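PDB 3EWL: uncharacterized protein from Bacteroides fragilis, which is of unknown function, although this C-terminal part has a thioredoxin-like fold, consistent with a role in thiol-disulfide chemistry that remains unproven. Local coordinates for residues R65-W78 with W89-T101. Sequence-based numbering, arbitrary orientation.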
# COMPACT_ATOMS: atom_id res chain seq x y z
N ARG A 65 5.98 1.92 6.73
CA ARG A 65 4.99 0.91 6.78
C ARG A 65 4.47 0.70 5.36
O ARG A 65 4.07 1.66 4.70
CB ARG A 65 3.85 1.52 7.57
CG ARG A 65 3.89 1.22 8.97
CD ARG A 65 3.15 -0.06 9.18
NE ARG A 65 3.30 -0.38 10.58
CZ ARG A 65 3.67 -1.55 11.04
NH1 ARG A 65 3.87 -2.58 10.21
NH2 ARG A 65 3.80 -1.68 12.33
N VAL A 66 4.47 -0.54 4.87
CA VAL A 66 3.77 -0.81 3.62
C VAL A 66 2.45 -1.41 3.92
O VAL A 66 2.35 -2.48 4.62
CB VAL A 66 4.51 -1.70 2.68
CG1 VAL A 66 3.67 -1.87 1.39
CG2 VAL A 66 5.91 -1.10 2.38
N LEU A 67 1.43 -0.71 3.42
CA LEU A 67 0.09 -1.20 3.47
C LEU A 67 -0.35 -1.52 2.04
O LEU A 67 -0.69 -0.64 1.25
CB LEU A 67 -0.83 -0.17 4.14
CG LEU A 67 -2.31 -0.53 4.21
CD1 LEU A 67 -2.54 -1.89 4.92
CD2 LEU A 67 -3.07 0.58 4.88
N ALA A 68 -0.34 -2.81 1.72
CA ALA A 68 -0.74 -3.32 0.43
C ALA A 68 -2.22 -3.66 0.53
O ALA A 68 -2.66 -4.49 1.38
CB ALA A 68 0.14 -4.57 0.08
N ILE A 69 -2.99 -3.03 -0.35
CA ILE A 69 -4.42 -3.11 -0.32
C ILE A 69 -5.00 -3.61 -1.64
O ILE A 69 -4.74 -3.02 -2.72
CB ILE A 69 -5.03 -1.69 -0.01
CG1 ILE A 69 -4.58 -1.21 1.38
CG2 ILE A 69 -6.56 -1.71 -0.08
CD1 ILE A 69 -5.08 -2.16 2.58
N TYR A 70 -5.82 -4.66 -1.57
CA TYR A 70 -6.60 -5.12 -2.74
C TYR A 70 -7.98 -4.49 -2.64
O TYR A 70 -8.63 -4.62 -1.62
CB TYR A 70 -6.69 -6.65 -2.74
CG TYR A 70 -7.59 -7.21 -3.84
CD1 TYR A 70 -7.36 -6.92 -5.21
CD2 TYR A 70 -8.65 -8.05 -3.51
CE1 TYR A 70 -8.21 -7.44 -6.20
CE2 TYR A 70 -9.49 -8.58 -4.48
CZ TYR A 70 -9.26 -8.30 -5.81
OH TYR A 70 -10.15 -8.87 -6.73
N PRO A 71 -8.42 -3.75 -3.68
CA PRO A 71 -9.65 -2.97 -3.60
C PRO A 71 -10.84 -3.61 -4.27
O PRO A 71 -11.95 -3.05 -4.16
CB PRO A 71 -9.30 -1.67 -4.33
CG PRO A 71 -8.23 -2.07 -5.30
CD PRO A 71 -7.55 -3.33 -4.81
N ASP A 72 -10.64 -4.76 -4.93
CA ASP A 72 -11.72 -5.35 -5.74
C ASP A 72 -12.37 -6.56 -5.06
O ASP A 72 -12.33 -6.63 -3.81
CB ASP A 72 -11.26 -5.54 -7.19
CG ASP A 72 -10.92 -4.18 -7.85
OD1 ASP A 72 -11.79 -3.28 -7.77
OD2 ASP A 72 -9.79 -3.95 -8.37
N GLU A 73 -13.00 -7.45 -5.83
CA GLU A 73 -13.98 -8.38 -5.22
C GLU A 73 -13.61 -9.86 -5.16
O GLU A 73 -14.30 -10.66 -4.49
CB GLU A 73 -15.34 -8.18 -5.87
CG GLU A 73 -16.19 -7.19 -5.05
CD GLU A 73 -17.40 -6.68 -5.79
OE1 GLU A 73 -18.08 -7.49 -6.47
OE2 GLU A 73 -17.68 -5.47 -5.67
N ASN A 74 -12.53 -10.21 -5.84
CA ASN A 74 -11.98 -11.58 -5.77
C ASN A 74 -11.26 -11.91 -4.47
O ASN A 74 -10.04 -12.15 -4.48
CB ASN A 74 -10.97 -11.78 -6.89
CG ASN A 74 -11.54 -12.50 -8.02
OD1 ASN A 74 -12.52 -12.03 -8.64
ND2 ASN A 74 -10.94 -13.68 -8.34
N ARG A 75 -12.01 -11.97 -3.37
CA ARG A 75 -11.45 -12.26 -2.04
C ARG A 75 -10.70 -13.62 -1.91
O ARG A 75 -9.73 -13.70 -1.17
CB ARG A 75 -12.53 -12.12 -0.94
CG ARG A 75 -13.45 -13.28 -0.79
CD ARG A 75 -13.73 -13.48 0.71
NE ARG A 75 -15.05 -13.01 1.07
CZ ARG A 75 -15.48 -12.75 2.31
NH1 ARG A 75 -16.73 -12.32 2.45
NH2 ARG A 75 -14.70 -12.87 3.38
N GLU A 76 -11.16 -14.65 -2.64
CA GLU A 76 -10.55 -15.99 -2.61
C GLU A 76 -9.15 -15.97 -3.22
O GLU A 76 -8.21 -16.39 -2.57
CB GLU A 76 -11.44 -17.07 -3.26
CG GLU A 76 -12.76 -17.22 -2.51
CD GLU A 76 -13.50 -18.53 -2.81
OE1 GLU A 76 -14.55 -18.43 -3.48
OE2 GLU A 76 -13.04 -19.64 -2.39
N GLU A 77 -9.03 -15.45 -4.43
CA GLU A 77 -7.75 -15.27 -5.09
C GLU A 77 -6.78 -14.35 -4.30
O GLU A 77 -5.60 -14.63 -4.17
CB GLU A 77 -8.00 -14.65 -6.46
CG GLU A 77 -6.97 -15.00 -7.52
CD GLU A 77 -7.52 -15.98 -8.58
OE1 GLU A 77 -7.63 -17.20 -8.29
OE2 GLU A 77 -7.82 -15.52 -9.73
N TRP A 78 -7.31 -13.22 -3.82
CA TRP A 78 -6.60 -12.32 -2.91
C TRP A 78 -5.96 -13.07 -1.73
O TRP A 78 -4.76 -12.99 -1.51
CB TRP A 78 -7.56 -11.28 -2.33
CG TRP A 78 -6.91 -10.52 -1.18
CD1 TRP A 78 -5.90 -9.63 -1.27
CD2 TRP A 78 -7.19 -10.66 0.22
NE1 TRP A 78 -5.51 -9.21 -0.03
CE2 TRP A 78 -6.31 -9.81 0.91
CE3 TRP A 78 -8.11 -11.43 0.96
CZ2 TRP A 78 -6.32 -9.68 2.31
CZ3 TRP A 78 -8.11 -11.31 2.36
CH2 TRP A 78 -7.22 -10.44 3.01
N TRP A 89 5.27 -6.48 4.98
CA TRP A 89 4.13 -5.68 4.50
C TRP A 89 2.86 -6.12 5.17
O TRP A 89 2.65 -7.32 5.38
CB TRP A 89 3.93 -5.84 2.99
CG TRP A 89 5.06 -5.27 2.13
CD1 TRP A 89 6.36 -4.98 2.52
CD2 TRP A 89 4.99 -4.96 0.73
NE1 TRP A 89 7.08 -4.51 1.44
CE2 TRP A 89 6.26 -4.46 0.35
CE3 TRP A 89 3.96 -5.03 -0.23
CZ2 TRP A 89 6.53 -4.05 -0.97
CZ3 TRP A 89 4.23 -4.63 -1.53
CH2 TRP A 89 5.50 -4.14 -1.89
N ILE A 90 2.03 -5.15 5.50
CA ILE A 90 0.67 -5.44 5.92
C ILE A 90 -0.12 -5.63 4.63
O ILE A 90 -0.04 -4.80 3.75
CB ILE A 90 0.13 -4.28 6.75
CG1 ILE A 90 0.98 -4.14 8.01
CG2 ILE A 90 -1.40 -4.47 7.12
CD1 ILE A 90 0.65 -2.85 8.76
N VAL A 91 -0.83 -6.76 4.51
CA VAL A 91 -1.54 -7.11 3.28
C VAL A 91 -3.04 -7.15 3.60
O VAL A 91 -3.44 -7.95 4.46
CB VAL A 91 -1.07 -8.48 2.78
CG1 VAL A 91 -1.88 -8.90 1.53
CG2 VAL A 91 0.41 -8.42 2.50
N GLY A 92 -3.83 -6.28 2.97
CA GLY A 92 -5.24 -6.12 3.35
C GLY A 92 -6.21 -6.11 2.18
O GLY A 92 -5.83 -5.80 1.07
N TRP A 93 -7.47 -6.46 2.44
CA TRP A 93 -8.54 -6.39 1.46
C TRP A 93 -9.55 -5.38 1.98
O TRP A 93 -9.99 -5.50 3.10
CB TRP A 93 -9.23 -7.77 1.31
CG TRP A 93 -10.53 -7.80 0.50
CD1 TRP A 93 -10.75 -7.21 -0.70
CD2 TRP A 93 -11.75 -8.50 0.83
NE1 TRP A 93 -12.03 -7.47 -1.13
CE2 TRP A 93 -12.67 -8.26 -0.21
CE3 TRP A 93 -12.15 -9.31 1.92
CZ2 TRP A 93 -13.98 -8.78 -0.21
CZ3 TRP A 93 -13.45 -9.82 1.94
CH2 TRP A 93 -14.36 -9.56 0.87
N ASN A 94 -9.93 -4.42 1.14
CA ASN A 94 -10.98 -3.43 1.47
C ASN A 94 -12.34 -4.12 1.36
O ASN A 94 -13.06 -3.92 0.38
CB ASN A 94 -10.87 -2.24 0.52
CG ASN A 94 -11.89 -1.11 0.81
OD1 ASN A 94 -12.55 -0.62 -0.12
ND2 ASN A 94 -12.01 -0.68 2.09
N LYS A 95 -12.65 -4.96 2.34
CA LYS A 95 -13.87 -5.79 2.39
C LYS A 95 -15.09 -4.88 2.26
O LYS A 95 -16.05 -5.22 1.55
CB LYS A 95 -13.90 -6.59 3.71
CG LYS A 95 -15.06 -7.59 3.95
CD LYS A 95 -14.78 -8.38 5.26
CE LYS A 95 -15.92 -9.37 5.64
NZ LYS A 95 -17.25 -8.62 5.86
N ALA A 96 -15.03 -3.71 2.89
CA ALA A 96 -16.15 -2.74 2.80
C ALA A 96 -16.46 -2.30 1.35
O ALA A 96 -17.61 -1.95 1.07
CB ALA A 96 -15.93 -1.54 3.74
N GLY A 97 -15.47 -2.35 0.45
CA GLY A 97 -15.66 -2.00 -0.96
C GLY A 97 -15.77 -0.51 -1.23
O GLY A 97 -16.04 -0.10 -2.35
N ASP A 98 -15.57 0.33 -0.21
CA ASP A 98 -15.79 1.79 -0.36
C ASP A 98 -14.71 2.52 -1.13
O ASP A 98 -14.97 3.63 -1.64
CB ASP A 98 -15.99 2.47 1.00
CG ASP A 98 -14.95 2.02 2.05
OD1 ASP A 98 -14.97 2.57 3.17
OD2 ASP A 98 -14.13 1.11 1.77
N ILE A 99 -13.50 1.96 -1.23
CA ILE A 99 -12.45 2.58 -2.05
C ILE A 99 -12.91 2.70 -3.51
O ILE A 99 -12.78 3.74 -4.12
CB ILE A 99 -11.12 1.82 -1.95
CG1 ILE A 99 -10.46 2.09 -0.58
CG2 ILE A 99 -10.15 2.25 -3.12
CD1 ILE A 99 -9.31 1.15 -0.29
N ARG A 100 -13.50 1.64 -4.04
CA ARG A 100 -14.08 1.69 -5.37
C ARG A 100 -15.41 2.42 -5.36
O ARG A 100 -15.58 3.33 -6.12
CB ARG A 100 -14.22 0.29 -5.94
CG ARG A 100 -12.87 -0.41 -6.20
CD ARG A 100 -12.08 0.23 -7.36
NE ARG A 100 -11.10 -0.70 -7.92
CZ ARG A 100 -10.04 -0.32 -8.63
NH1 ARG A 100 -9.86 0.98 -8.91
NH2 ARG A 100 -9.17 -1.21 -9.09
N THR A 101 -16.36 2.04 -4.52
CA THR A 101 -17.70 2.63 -4.65
C THR A 101 -17.74 4.12 -4.38
O THR A 101 -18.56 4.80 -4.94
CB THR A 101 -18.80 1.89 -3.85
OG1 THR A 101 -18.48 1.91 -2.47
CG2 THR A 101 -18.89 0.44 -4.30
O HOH W 1 -13.10 -1.17 -2.68
O HOH W 2 -13.91 -4.83 -2.21
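The backbone oxygen of Asp-72 accepts a hydrogen bond from Trp-93 NE1 at 2.8 Å, in the plane of the indole, and a water lying 2.9 Å from both Asp-72 O and Asn-94 O adds a further contact. The same aspartate extends its carboxylate to Arg-100, whose NE meets OD1 of Asp-72 at 2.7 Å while NH2 takes the syn lone pair of OD2. This side-on, two-bond salt bridge keeps the two flat groups nearly coplanar (16°), and Pro-71 CG lies over one face of the guanidinium.

Trp-93 is the hub of an aromatic cluster with Tyr-70 and Trp-78. With CG anti to the backbone N (chi1 169°), its indole reaches the loop after Tyr-70; Arg-75 CB lies over its six-membered ring, 3.6 Å from the centroid, opposite Lys-95 CA. The Tyr-70 and Trp-93 rings are near parallel (28°) but slid apart and barely overlap, Tyr-70 CD2 meeting Trp-93 CD1 at 3.6 Å. Trp-93 CB in turn sits centrally over the benzo ring of Trp-78. Val-66 CG1 presses on the indole face of Trp-89, 3.4 Å from CD2.

Five parallel ladder bonds zip the strands together. The paired strands belong to a beta-alpha-beta unit of the thioredoxin-like domain, in which helix 75-82 connects strand 64-70 to edge strand 90-93; strand 29-34 flanks strand 64-70 on its other side, and Trp-89 packs edge-to-face with Phe-33 and Phe-49.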